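Local coordinates for protein tungsten-containing formylmethanofuran dehydrogenase 2 subunit C (Methanothermobacter wolfeii, PDB 5T5I) that forms the beta-helical C subunit of a tungsten-containing formylmethanofuran dehydrogenase, a complex that probably interconverts carbon dioxide with methanofuran and formylmethanofuran, at residues E164-G169 and I183-G188; D120-E125 and G146-T151; G201-G206 and E246-I251; G207-K212 and G256-A261; A132-G137 and A158-G163. All blocks are in the same frame, centred on the assembly; numbering follows the deposited sequence.

Contact 1. Residues E164-G169 and I183-G188; sequences EYMNGG and IHMNNG
Y165 and H184 lie flat on one another in an offset stack, their ring centroids 4.3 Å apart and their planes tilted by only 5°. The offset puts H184 CB over the centre of the tyrosine ring as a CH-pi donor, 3.5 Å from the Y165 centroid, while Y165 OH lies over the middle of the imidazole. Each residue sets CG anti to its carbonyl carbon (chi1 -81° for Y165, -73° for H184) at a positive-phi corner of the chain, and the rings therefore leave in the same direction. Next to the stack, E164 CG rests on I183 CG2 at 3.5 Å. M166 and M185, both extended beyond CG, run side by side with M166 SD 3.8 Å from M185 CE. These pairs are positioned by backbone bonds. Y165 N donates to I183 O over 3.0 Å. M166 O accepts two successive amides: N186 N nearly in line with the carbonyl at 2.8 Å, and N187 N from above its plane at 3.1 Å. N167 and N187 then pair in parallel register, as expected for neighbouring coils of a parallel beta-helix. Further out, E164 OE1 is hydrogen-bonded to S139 near the bound calcium ion, and E164 OE2 forms a salt bridge with a basic side chain of another protein chain. H184 NE2 is hydrogen-bonded to an acidic side chain of another protein chain. That bond probably fixes the rotation of the imidazole, and with it the overlap between the imidazole and the tyrosine ring.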
# COMPACT_ATOMS: atom_id res chain seq x y z
N GLU C 164 -10.93 -2.25 37.25
CA GLU C 164 -9.48 -2.44 37.38
C GLU C 164 -9.17 -3.31 38.62
O GLU C 164 -9.61 -2.99 39.71
CB GLU C 164 -8.79 -1.07 37.44
CG GLU C 164 -7.28 -1.08 37.66
CD GLU C 164 -6.80 -0.57 39.01
OE1 GLU C 164 -7.63 -0.43 39.93
OE2 GLU C 164 -5.57 -0.43 39.18
N TYR C 165 -8.47 -4.45 38.42
CA TYR C 165 -8.15 -5.43 39.48
C TYR C 165 -9.42 -6.00 40.19
O TYR C 165 -9.37 -6.39 41.36
CB TYR C 165 -7.13 -4.87 40.52
CG TYR C 165 -5.68 -4.92 40.09
CD1 TYR C 165 -4.95 -6.09 40.19
CD2 TYR C 165 -5.03 -3.79 39.62
CE1 TYR C 165 -3.60 -6.14 39.81
CE2 TYR C 165 -3.69 -3.82 39.25
CZ TYR C 165 -2.98 -5.00 39.34
OH TYR C 165 -1.67 -5.01 38.96
N MET C 166 -10.54 -6.12 39.46
CA MET C 166 -11.80 -6.63 40.03
C MET C 166 -11.62 -8.04 40.57
O MET C 166 -10.96 -8.85 39.92
CB MET C 166 -12.91 -6.61 38.95
CG MET C 166 -14.29 -6.57 39.49
SD MET C 166 -15.45 -6.61 38.09
CE MET C 166 -16.97 -6.66 38.93
N ASN C 167 -12.18 -8.32 41.74
CA ASN C 167 -12.09 -9.61 42.43
C ASN C 167 -13.47 -10.14 42.90
O ASN C 167 -13.56 -10.80 43.94
CB ASN C 167 -11.16 -9.44 43.63
CG ASN C 167 -10.54 -10.71 44.11
OD1 ASN C 167 -10.51 -11.74 43.41
ND2 ASN C 167 -10.02 -10.65 45.33
N GLY C 168 -14.52 -9.83 42.16
CA GLY C 168 -15.90 -10.21 42.49
C GLY C 168 -16.87 -9.07 42.22
O GLY C 168 -16.46 -7.94 41.96
N GLY C 169 -18.15 -9.37 42.32
CA GLY C 169 -19.20 -8.40 42.07
C GLY C 169 -19.55 -8.28 40.60
O GLY C 169 -19.15 -9.12 39.78
N ILE C 183 -9.12 -4.28 33.06
CA ILE C 183 -7.65 -4.33 33.16
C ILE C 183 -7.25 -5.08 34.46
O ILE C 183 -7.77 -4.75 35.52
CB ILE C 183 -7.00 -2.91 33.09
CG1 ILE C 183 -5.45 -2.97 33.02
CG2 ILE C 183 -7.47 -2.00 34.24
CD1 ILE C 183 -4.89 -3.04 31.63
N HIS C 184 -6.40 -6.10 34.36
CA HIS C 184 -5.96 -6.91 35.53
C HIS C 184 -7.10 -7.58 36.30
O HIS C 184 -6.93 -7.92 37.46
CB HIS C 184 -5.10 -6.09 36.52
CG HIS C 184 -3.73 -5.77 36.05
ND1 HIS C 184 -2.75 -6.74 35.99
CD2 HIS C 184 -3.19 -4.58 35.73
CE1 HIS C 184 -1.66 -6.11 35.59
NE2 HIS C 184 -1.89 -4.80 35.44
N MET C 185 -8.25 -7.84 35.66
CA MET C 185 -9.39 -8.46 36.34
C MET C 185 -9.02 -9.89 36.80
O MET C 185 -8.37 -10.61 36.05
CB MET C 185 -10.59 -8.49 35.36
CG MET C 185 -11.79 -9.16 35.85
SD MET C 185 -13.05 -9.07 34.53
CE MET C 185 -14.48 -9.23 35.50
N ASN C 186 -9.40 -10.24 38.04
CA ASN C 186 -9.20 -11.57 38.62
C ASN C 186 -10.48 -12.39 38.67
O ASN C 186 -10.43 -13.60 38.50
CB ASN C 186 -8.65 -11.46 40.05
CG ASN C 186 -7.20 -11.13 40.11
OD1 ASN C 186 -6.79 -10.19 40.79
ND2 ASN C 186 -6.39 -12.01 39.55
N ASN C 187 -11.60 -11.75 39.02
CA ASN C 187 -12.92 -12.39 39.16
C ASN C 187 -13.99 -11.32 39.02
O ASN C 187 -13.71 -10.13 39.15
CB ASN C 187 -13.06 -13.05 40.56
CG ASN C 187 -12.81 -14.53 40.61
OD1 ASN C 187 -13.74 -15.34 40.57
ND2 ASN C 187 -11.58 -14.94 40.88
N GLY C 188 -15.22 -11.77 38.79
CA GLY C 188 -16.38 -10.90 38.64
C GLY C 188 -16.92 -10.92 37.23
O GLY C 188 -16.48 -11.71 36.39

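Contact 2. Residues D120-E125 and G146-T151; sequences DMRGGE and GMSGGT
R122 folds back through bends at chi2 (-104°) and chi3 (72°), and S148 turns OG into the position between its backbone N and carbonyl carbon (chi1 54°), which brings guanidinium and hydroxyl together. The grip is side-on and converges on one atom: S148 OG receives R122 NE at 3.0 Å and R122 NH2 at 3.1 Å. A water bridges the same hydroxyl to R122 O, to which it donates over 2.7 Å. D120 O lies over the centre of one guanidinium face. With an alanine in place of S148, R122 NE and NH2 would probably lose their shared acceptor and the water its bridge, and the guanidinium is likely to turn more freely. The two segments are equivalent corners of adjacent coils in the parallel beta-helix, each leading through a Gly-Gly pair into the next strand. At this corner M121 O accepts S148 N at 3.0 Å and, weakly, G149 N. M121 is extended and reaches across the glycines. A side-chain carbon on G150 would collide with M121 CE, while M121 SD approaches M147 CE at 4.1 Å. Where the strands begin, T151 N donates to G124 O over 3.1 Å, and a second water links that carbonyl to T151 OG1.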
# COMPACT_ATOMS: atom_id res chain seq x y z
N ASP C 120 -13.17 -0.14 45.41
CA ASP C 120 -13.09 -1.10 46.53
C ASP C 120 -14.46 -1.56 47.11
O ASP C 120 -14.53 -1.92 48.28
CB ASP C 120 -12.22 -0.54 47.68
CG ASP C 120 -10.76 -0.41 47.34
OD1 ASP C 120 -10.20 -1.37 46.79
OD2 ASP C 120 -10.16 0.62 47.70
N MET C 121 -15.52 -1.59 46.30
CA MET C 121 -16.86 -1.98 46.78
C MET C 121 -16.85 -3.42 47.31
O MET C 121 -16.17 -4.28 46.74
CB MET C 121 -17.87 -1.84 45.64
CG MET C 121 -19.32 -1.98 46.04
SD MET C 121 -20.36 -1.72 44.57
CE MET C 121 -21.96 -1.53 45.33
N ARG C 122 -17.56 -3.65 48.42
CA ARG C 122 -17.68 -4.98 49.05
C ARG C 122 -19.11 -5.55 48.90
O ARG C 122 -19.26 -6.77 48.86
CB ARG C 122 -17.29 -4.94 50.54
CG ARG C 122 -16.17 -3.95 50.93
CD ARG C 122 -14.84 -4.60 51.20
NE ARG C 122 -14.22 -5.08 49.96
CZ ARG C 122 -13.02 -4.73 49.48
NH1 ARG C 122 -12.24 -3.88 50.15
NH2 ARG C 122 -12.59 -5.24 48.34
N GLY C 123 -20.12 -4.69 48.89
CA GLY C 123 -21.52 -5.11 48.78
C GLY C 123 -22.48 -3.95 48.57
O GLY C 123 -22.08 -2.79 48.60
N GLY C 124 -23.75 -4.29 48.35
CA GLY C 124 -24.79 -3.30 48.09
C GLY C 124 -24.91 -2.95 46.62
O GLY C 124 -24.51 -3.74 45.75
N GLU C 125 -25.49 -1.78 46.33
CA GLU C 125 -25.77 -1.36 44.96
C GLU C 125 -25.51 0.11 44.75
O GLU C 125 -25.85 0.92 45.61
CB GLU C 125 -27.25 -1.60 44.60
CG GLU C 125 -27.74 -3.03 44.63
CD GLU C 125 -29.26 -3.12 44.64
OE1 GLU C 125 -29.89 -2.98 43.57
OE2 GLU C 125 -29.83 -3.24 45.75
N GLY C 146 -8.90 -5.64 44.57
CA GLY C 146 -9.89 -4.60 44.28
C GLY C 146 -11.28 -4.90 44.81
O GLY C 146 -11.44 -5.47 45.89
N MET C 147 -12.30 -4.47 44.04
CA MET C 147 -13.73 -4.68 44.32
C MET C 147 -13.98 -6.20 44.53
O MET C 147 -13.47 -6.99 43.75
CB MET C 147 -14.54 -4.16 43.13
CG MET C 147 -16.01 -4.50 43.16
SD MET C 147 -16.85 -3.62 41.84
CE MET C 147 -18.48 -4.27 42.02
N SER C 148 -14.67 -6.58 45.61
CA SER C 148 -14.93 -8.00 45.92
C SER C 148 -16.43 -8.40 45.91
O SER C 148 -16.75 -9.59 46.01
CB SER C 148 -14.32 -8.36 47.28
OG SER C 148 -14.77 -7.49 48.30
N GLY C 149 -17.32 -7.43 45.80
CA GLY C 149 -18.76 -7.69 45.75
C GLY C 149 -19.54 -6.41 45.54
O GLY C 149 -18.97 -5.31 45.57
N GLY C 150 -20.84 -6.56 45.33
CA GLY C 150 -21.77 -5.47 45.03
C GLY C 150 -22.05 -5.38 43.55
O GLY C 150 -21.42 -6.08 42.74
N THR C 151 -23.05 -4.55 43.18
CA THR C 151 -23.43 -4.31 41.79
C THR C 151 -23.36 -2.81 41.49
O THR C 151 -23.88 -2.00 42.26
CB THR C 151 -24.84 -4.83 41.48
OG1 THR C 151 -24.90 -6.21 41.83
CG2 THR C 151 -25.20 -4.69 40.00
O HOH W 1 -17.16 -8.43 49.41
O HOH W 2 -25.75 -6.26 44.80

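Contact 3. Residues G201-G206 and E246-I251; sequences GGEMAG and EGDHAI
The carboxylate of D248 is met by one amide near its plane and by another from above it. E203 N reaches OD2 of D248 on the anti side, 20° out of the plane, in a bond of 2.8 Å. A250 N approaches D248 OD1 from above the carboxylate, 49° out of its plane, and completes an Asx turn. D248 reaches E203 because CG stands anti to the backbone N (chi1 -178°). The donor amide belongs to a type II turn, G201 to M204, closed by M204 N to G201 O. The D248 backbone, which follows a cis peptide bond, ties in as well: D248 N donates to M204 O over 3.0 Å. The apolar part is carried by I251, at the end of the type I turn from D248. Its CG1 lies 3.5 Å from E203 O, and its CG2 meets A205 CB at 4.2 Å. M204 CG adds a contact of 3.5 Å with G247 O. The contact thus joins a corner of the beta-helix to the turn connecting strands 241-247 and 256-261. The E203 carboxylate is engaged by a basic and an aromatic side chain of another protein chain, leaving E203 OE1 6.2 Å from D248 OD2. The buried D248 carboxylate is satisfied here by backbone amides, one on each oxygen, which would be expected to stabilise its negative charge.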
# COMPACT_ATOMS: atom_id res chain seq x y z
N GLY C 201 -10.18 -6.49 28.72
CA GLY C 201 -9.57 -7.63 29.37
C GLY C 201 -8.05 -7.66 29.36
O GLY C 201 -7.46 -8.72 29.61
N GLY C 202 -7.41 -6.52 29.08
CA GLY C 202 -5.95 -6.42 29.07
C GLY C 202 -5.38 -6.91 30.38
O GLY C 202 -5.85 -6.51 31.44
N GLU C 203 -4.46 -7.88 30.32
CA GLU C 203 -3.81 -8.49 31.49
C GLU C 203 -4.79 -9.16 32.49
O GLU C 203 -4.45 -9.35 33.65
CB GLU C 203 -2.90 -7.46 32.18
CG GLU C 203 -1.75 -7.03 31.28
CD GLU C 203 -1.02 -5.82 31.84
OE1 GLU C 203 -1.47 -4.69 31.58
OE2 GLU C 203 -0.02 -6.02 32.57
N MET C 204 -5.99 -9.58 32.04
CA MET C 204 -6.92 -10.26 32.94
C MET C 204 -6.41 -11.69 33.24
O MET C 204 -5.79 -12.32 32.37
CB MET C 204 -8.36 -10.28 32.37
CG MET C 204 -8.58 -11.31 31.25
SD MET C 204 -10.21 -11.29 30.43
CE MET C 204 -11.31 -11.28 31.82
N ALA C 205 -6.65 -12.16 34.47
CA ALA C 205 -6.30 -13.52 34.92
C ALA C 205 -7.55 -14.42 35.10
O ALA C 205 -7.42 -15.64 35.12
CB ALA C 205 -5.53 -13.42 36.23
N GLY C 206 -8.72 -13.81 35.21
CA GLY C 206 -9.98 -14.51 35.43
C GLY C 206 -11.16 -13.56 35.34
O GLY C 206 -10.98 -12.37 35.07
N GLU C 246 -10.42 -16.66 25.27
CA GLU C 246 -9.80 -16.94 26.57
C GLU C 246 -8.45 -16.24 26.66
O GLU C 246 -7.65 -16.27 25.72
CB GLU C 246 -9.62 -18.45 26.79
CG GLU C 246 -9.20 -18.80 28.21
CD GLU C 246 -8.79 -20.25 28.36
OE1 GLU C 246 -7.91 -20.71 27.60
OE2 GLU C 246 -9.34 -20.92 29.27
N GLY C 247 -8.19 -15.62 27.81
CA GLY C 247 -6.93 -14.92 28.01
C GLY C 247 -6.85 -14.20 29.33
O GLY C 247 -7.62 -14.52 30.25
N ASP C 248 -5.98 -13.19 29.48
CA ASP C 248 -4.98 -12.71 28.53
C ASP C 248 -3.75 -13.58 28.73
O ASP C 248 -3.14 -13.54 29.81
CB ASP C 248 -4.69 -11.23 28.84
CG ASP C 248 -3.71 -10.51 27.93
OD1 ASP C 248 -2.99 -11.19 27.17
OD2 ASP C 248 -3.63 -9.27 28.02
N HIS C 249 -3.32 -14.33 27.70
CA HIS C 249 -2.19 -15.24 27.86
C HIS C 249 -0.80 -14.54 27.96
O HIS C 249 0.20 -15.25 28.05
CB HIS C 249 -2.19 -16.33 26.81
CG HIS C 249 -3.42 -17.19 26.79
ND1 HIS C 249 -4.12 -17.27 25.62
CD2 HIS C 249 -4.07 -17.91 27.74
CE1 HIS C 249 -5.15 -18.05 25.86
NE2 HIS C 249 -5.18 -18.45 27.10
N ALA C 250 -0.74 -13.20 28.09
CA ALA C 250 0.47 -12.50 28.50
C ALA C 250 0.67 -12.79 30.00
O ALA C 250 1.77 -12.61 30.50
CB ALA C 250 0.33 -11.00 28.30
N ILE C 251 -0.42 -13.17 30.72
CA ILE C 251 -0.42 -13.50 32.16
C ILE C 251 -0.32 -15.02 32.32
O ILE C 251 -1.01 -15.76 31.61
CB ILE C 251 -1.71 -12.95 32.83
CG1 ILE C 251 -1.77 -11.40 32.75
CG2 ILE C 251 -1.85 -13.43 34.30
CD1 ILE C 251 -0.80 -10.62 33.70

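Contact 4. Residues G207-K212 and G256-A261; sequences GTIVVK and GIVYAA
I209 and Y259 mark the tight centre of two parallel strands, 208-211 and 256-261, whose axes approach to 4.8 Å at an angle of 9°. Y259 N donates to I209 O over 2.8 Å, and V211 N returns a bond of 2.8 Å to Y259 O. The ladder continues in both directions, with I257 N to G207 O and I209 N to I257 O before this point and A261 N to V211 O after it. One face of the pair carries I209, V211, V258 and A260, all buried. Here I209 CB meets V258 CG2 at 4.3 Å, and M185, M204 and F222 pack against this group. The other face carries T208, V210, I257 and Y259. Setting CG anti to the carbonyl carbon (chi1 -74°) takes the Y259 ring to T208 and V210. T208 CG2 comes in at the ring edge, 3.9 Å from Y259 CD2, while V210 CG2 approaches that same CD2 obliquely at 4.1 Å. I257 CG2 lies over one ring face, offset toward the rim, and Y259 OH is hydrogen-bonded to E228. Toward the ends the contact is more open to solvent: G207, K212 and A261 are partly exposed. K212 turns its extended chain away, and its backbone carbonyl meets A261 CB, with K212 O at 3.3 Å. Strand 208-211 bonds through T208 and V210 to strand 187-192, which makes this pairing the last parallel step of the beta-helix before antiparallel strand 241-247. The adhesion is backbone hydrogen bonding flanked by apolar side chains, with no charge pair across it, so register is fixed by the amides.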
# COMPACT_ATOMS: atom_id res chain seq x y z
N GLY C 207 -12.35 -14.09 35.57
CA GLY C 207 -13.58 -13.32 35.45
C GLY C 207 -14.10 -13.33 34.02
O GLY C 207 -13.49 -13.95 33.13
N THR C 208 -15.22 -12.65 33.80
CA THR C 208 -15.88 -12.59 32.49
C THR C 208 -16.22 -11.15 32.07
O THR C 208 -16.75 -10.38 32.86
CB THR C 208 -17.16 -13.45 32.48
OG1 THR C 208 -16.89 -14.74 33.00
CG2 THR C 208 -17.76 -13.59 31.10
N ILE C 209 -15.97 -10.82 30.80
CA ILE C 209 -16.32 -9.54 30.20
C ILE C 209 -17.26 -9.85 29.01
O ILE C 209 -16.90 -10.66 28.15
CB ILE C 209 -15.07 -8.75 29.73
CG1 ILE C 209 -14.12 -8.47 30.92
CG2 ILE C 209 -15.52 -7.43 29.06
CD1 ILE C 209 -12.77 -7.95 30.53
N VAL C 210 -18.42 -9.18 28.95
CA VAL C 210 -19.37 -9.34 27.83
C VAL C 210 -19.52 -7.98 27.14
O VAL C 210 -19.86 -7.00 27.79
CB VAL C 210 -20.77 -9.86 28.27
CG1 VAL C 210 -21.71 -10.00 27.05
CG2 VAL C 210 -20.66 -11.19 29.01
N VAL C 211 -19.25 -7.94 25.82
CA VAL C 211 -19.43 -6.72 25.01
C VAL C 211 -20.54 -6.99 23.98
O VAL C 211 -20.38 -7.85 23.11
CB VAL C 211 -18.12 -6.28 24.32
CG1 VAL C 211 -18.31 -4.95 23.57
CG2 VAL C 211 -16.98 -6.16 25.35
N LYS C 212 -21.68 -6.28 24.10
CA LYS C 212 -22.82 -6.43 23.18
C LYS C 212 -22.68 -5.55 21.93
O LYS C 212 -23.28 -5.85 20.91
CB LYS C 212 -24.14 -6.13 23.87
CG LYS C 212 -24.42 -6.96 25.11
CD LYS C 212 -25.85 -6.71 25.58
CE LYS C 212 -26.26 -7.53 26.76
NZ LYS C 212 -27.65 -7.21 27.22
N GLY C 256 -9.33 -15.91 32.02
CA GLY C 256 -10.38 -14.94 31.77
C GLY C 256 -11.12 -15.20 30.47
O GLY C 256 -10.57 -15.82 29.57
N ILE C 257 -12.39 -14.79 30.39
CA ILE C 257 -13.23 -14.99 29.20
C ILE C 257 -13.76 -13.64 28.71
O ILE C 257 -14.27 -12.86 29.51
CB ILE C 257 -14.40 -15.99 29.46
CG1 ILE C 257 -13.89 -17.41 29.80
CG2 ILE C 257 -15.38 -16.05 28.29
CD1 ILE C 257 -13.14 -18.17 28.64
N VAL C 258 -13.65 -13.39 27.40
CA VAL C 258 -14.24 -12.21 26.75
C VAL C 258 -15.28 -12.73 25.73
O VAL C 258 -14.91 -13.51 24.84
CB VAL C 258 -13.20 -11.28 26.08
CG1 VAL C 258 -13.88 -10.17 25.28
CG2 VAL C 258 -12.26 -10.67 27.12
N TYR C 259 -16.54 -12.29 25.85
CA TYR C 259 -17.62 -12.59 24.90
C TYR C 259 -17.87 -11.29 24.09
O TYR C 259 -18.00 -10.23 24.69
CB TYR C 259 -18.92 -13.01 25.60
CG TYR C 259 -18.90 -14.41 26.18
CD1 TYR C 259 -18.99 -15.52 25.36
CD2 TYR C 259 -18.88 -14.61 27.55
CE1 TYR C 259 -19.02 -16.81 25.89
CE2 TYR C 259 -18.97 -15.89 28.09
CZ TYR C 259 -19.02 -17.00 27.26
OH TYR C 259 -19.09 -18.26 27.81
N ALA C 260 -17.92 -11.38 22.77
CA ALA C 260 -18.17 -10.22 21.92
C ALA C 260 -19.25 -10.58 20.88
O ALA C 260 -19.09 -11.57 20.15
CB ALA C 260 -16.88 -9.78 21.23
N ALA C 261 -20.35 -9.80 20.83
CA ALA C 261 -21.50 -10.03 19.92
C ALA C 261 -21.05 -10.21 18.47
O ALA C 261 -20.29 -9.39 17.94
CB ALA C 261 -22.48 -8.88 20.01

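Contact 5. Residues A132-G137 and A158-G163; sequences AGDYVG and ADNEIG
V136 O takes the shortest direct hydrogen bond between the two segments, 2.7 Å from G163 N, and at 177° it is almost perfectly straight. Y135 N donates to N160 O, and D159 N reaches G133 O from above the carbonyl plane. Between these, D134 stands in for a backbone acceptor. With its CG anti to the carbonyl carbon (chi1 -57°), it presents OD1 on the anti side to N160 N at 2.9 Å. D134 OD2 is hydrogen-bonded to S94 of the FwdD subunit. Y135 and E161 lie side by side, pointing the same way with ring and carboxylate planes 57° apart, and Y135 OH is 2.8 Å from E161 OE2. The hydroxyl is also hydrogen-bonded to R141, and E161 OE1 forms a salt bridge with a basic side chain of another protein chain. A leucine at Y135 would remove the hydroxyl, and R141 would probably be left without this partner while the E161 carboxylate lost the ring beside it. Toward the inside of the beta-helix, whose adjacent coils these segments belong to, V136 CB packs on I162 CG2 at 3.9 Å and A132 CB on A158 CB at 4.3 Å. The D134 and D159 carboxylates are close, OD1 to OD2 4.3 Å, but one water donates to OD2 of each, which would be expected to ease their repulsion.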
# COMPACT_ATOMS: atom_id res chain seq x y z
N ALA C 132 -20.39 8.05 34.00
CA ALA C 132 -19.41 7.88 35.08
C ALA C 132 -18.01 8.16 34.51
O ALA C 132 -17.85 8.20 33.29
CB ALA C 132 -19.47 6.47 35.68
N GLY C 133 -17.05 8.42 35.38
CA GLY C 133 -15.68 8.71 34.97
C GLY C 133 -14.83 7.47 34.78
O GLY C 133 -15.32 6.41 34.37
N ASP C 134 -13.53 7.60 35.09
CA ASP C 134 -12.59 6.48 35.01
C ASP C 134 -12.70 5.68 36.31
O ASP C 134 -13.25 6.17 37.30
CB ASP C 134 -11.14 7.01 34.87
CG ASP C 134 -10.92 7.92 33.67
OD1 ASP C 134 -10.94 7.41 32.53
OD2 ASP C 134 -10.73 9.14 33.87
N TYR C 135 -12.17 4.44 36.31
CA TYR C 135 -12.04 3.61 37.50
C TYR C 135 -13.36 3.28 38.23
O TYR C 135 -13.39 3.25 39.47
CB TYR C 135 -11.03 4.26 38.49
CG TYR C 135 -9.62 4.42 37.94
CD1 TYR C 135 -8.81 3.32 37.71
CD2 TYR C 135 -9.09 5.68 37.72
CE1 TYR C 135 -7.52 3.47 37.21
CE2 TYR C 135 -7.79 5.84 37.22
CZ TYR C 135 -7.01 4.73 36.97
OH TYR C 135 -5.73 4.89 36.49
N VAL C 136 -14.43 2.97 37.49
CA VAL C 136 -15.67 2.52 38.11
C VAL C 136 -15.34 1.15 38.71
O VAL C 136 -14.81 0.29 37.99
CB VAL C 136 -16.84 2.38 37.10
CG1 VAL C 136 -18.07 1.78 37.79
CG2 VAL C 136 -17.20 3.71 36.44
N GLY C 137 -15.63 0.96 39.99
CA GLY C 137 -15.38 -0.30 40.68
C GLY C 137 -13.95 -0.80 40.65
O GLY C 137 -13.71 -1.99 40.53
N ALA C 158 -19.08 5.37 30.39
CA ALA C 158 -17.98 5.41 31.37
C ALA C 158 -16.66 5.51 30.60
O ALA C 158 -16.66 5.38 29.38
CB ALA C 158 -18.00 4.20 32.30
N ASP C 159 -15.57 5.82 31.28
CA ASP C 159 -14.29 6.08 30.60
C ASP C 159 -13.29 4.91 30.67
O ASP C 159 -13.58 3.86 30.08
CB ASP C 159 -13.70 7.40 31.12
CG ASP C 159 -14.60 8.61 30.89
OD1 ASP C 159 -15.35 8.62 29.88
OD2 ASP C 159 -14.55 9.55 31.71
N ASN C 160 -12.10 5.08 31.28
CA ASN C 160 -11.06 4.05 31.28
C ASN C 160 -11.02 3.20 32.52
O ASN C 160 -11.36 3.66 33.61
CB ASN C 160 -9.67 4.67 31.12
CG ASN C 160 -9.37 5.29 29.78
OD1 ASN C 160 -10.18 5.27 28.86
ND2 ASN C 160 -8.16 5.77 29.63
N GLU C 161 -10.47 2.00 32.35
CA GLU C 161 -10.12 1.09 33.44
C GLU C 161 -11.27 0.75 34.39
O GLU C 161 -11.07 0.65 35.60
CB GLU C 161 -8.90 1.66 34.19
CG GLU C 161 -7.67 1.84 33.31
CD GLU C 161 -6.49 2.41 34.06
OE1 GLU C 161 -5.78 1.63 34.75
OE2 GLU C 161 -6.33 3.65 34.06
N ILE C 162 -12.48 0.53 33.84
CA ILE C 162 -13.58 0.13 34.70
C ILE C 162 -13.26 -1.31 35.18
O ILE C 162 -12.68 -2.11 34.43
CB ILE C 162 -14.98 0.25 34.03
CG1 ILE C 162 -15.18 -0.76 32.89
CG2 ILE C 162 -15.29 1.69 33.54
CD1 ILE C 162 -16.59 -1.22 32.80
N GLY C 163 -13.55 -1.58 36.43
CA GLY C 163 -13.27 -2.89 37.03
C GLY C 163 -11.80 -3.25 37.11
O GLY C 163 -11.43 -4.43 37.05
O HOH W 3 -18.09 9.08 30.57
O HOH W 4 -12.88 10.71 33.50

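The contacts step along one beta-helix. Contacts 1 and 2, centres about 11 Å apart, probably join through N167 N to M147 O at 2.7 Å. Contact 1 continues into contact 3 through M185 O and A205 N, 2.8 Å apart, and into contact 4 through G188 O and T208 N. Contacts 3 and 4 meet where G247 N lies 3.0 Å from G256 O. Contact 5 touches contact 2 at M147 CB and G137 O, and contact 1 at I183 CG2 and E161 CB. The calcium ion bound at S139, Y140 and D143 lies nearest contact 1, about 3 Å from the E164 side chain, against about 7 Å from that of Y135 in contact 5.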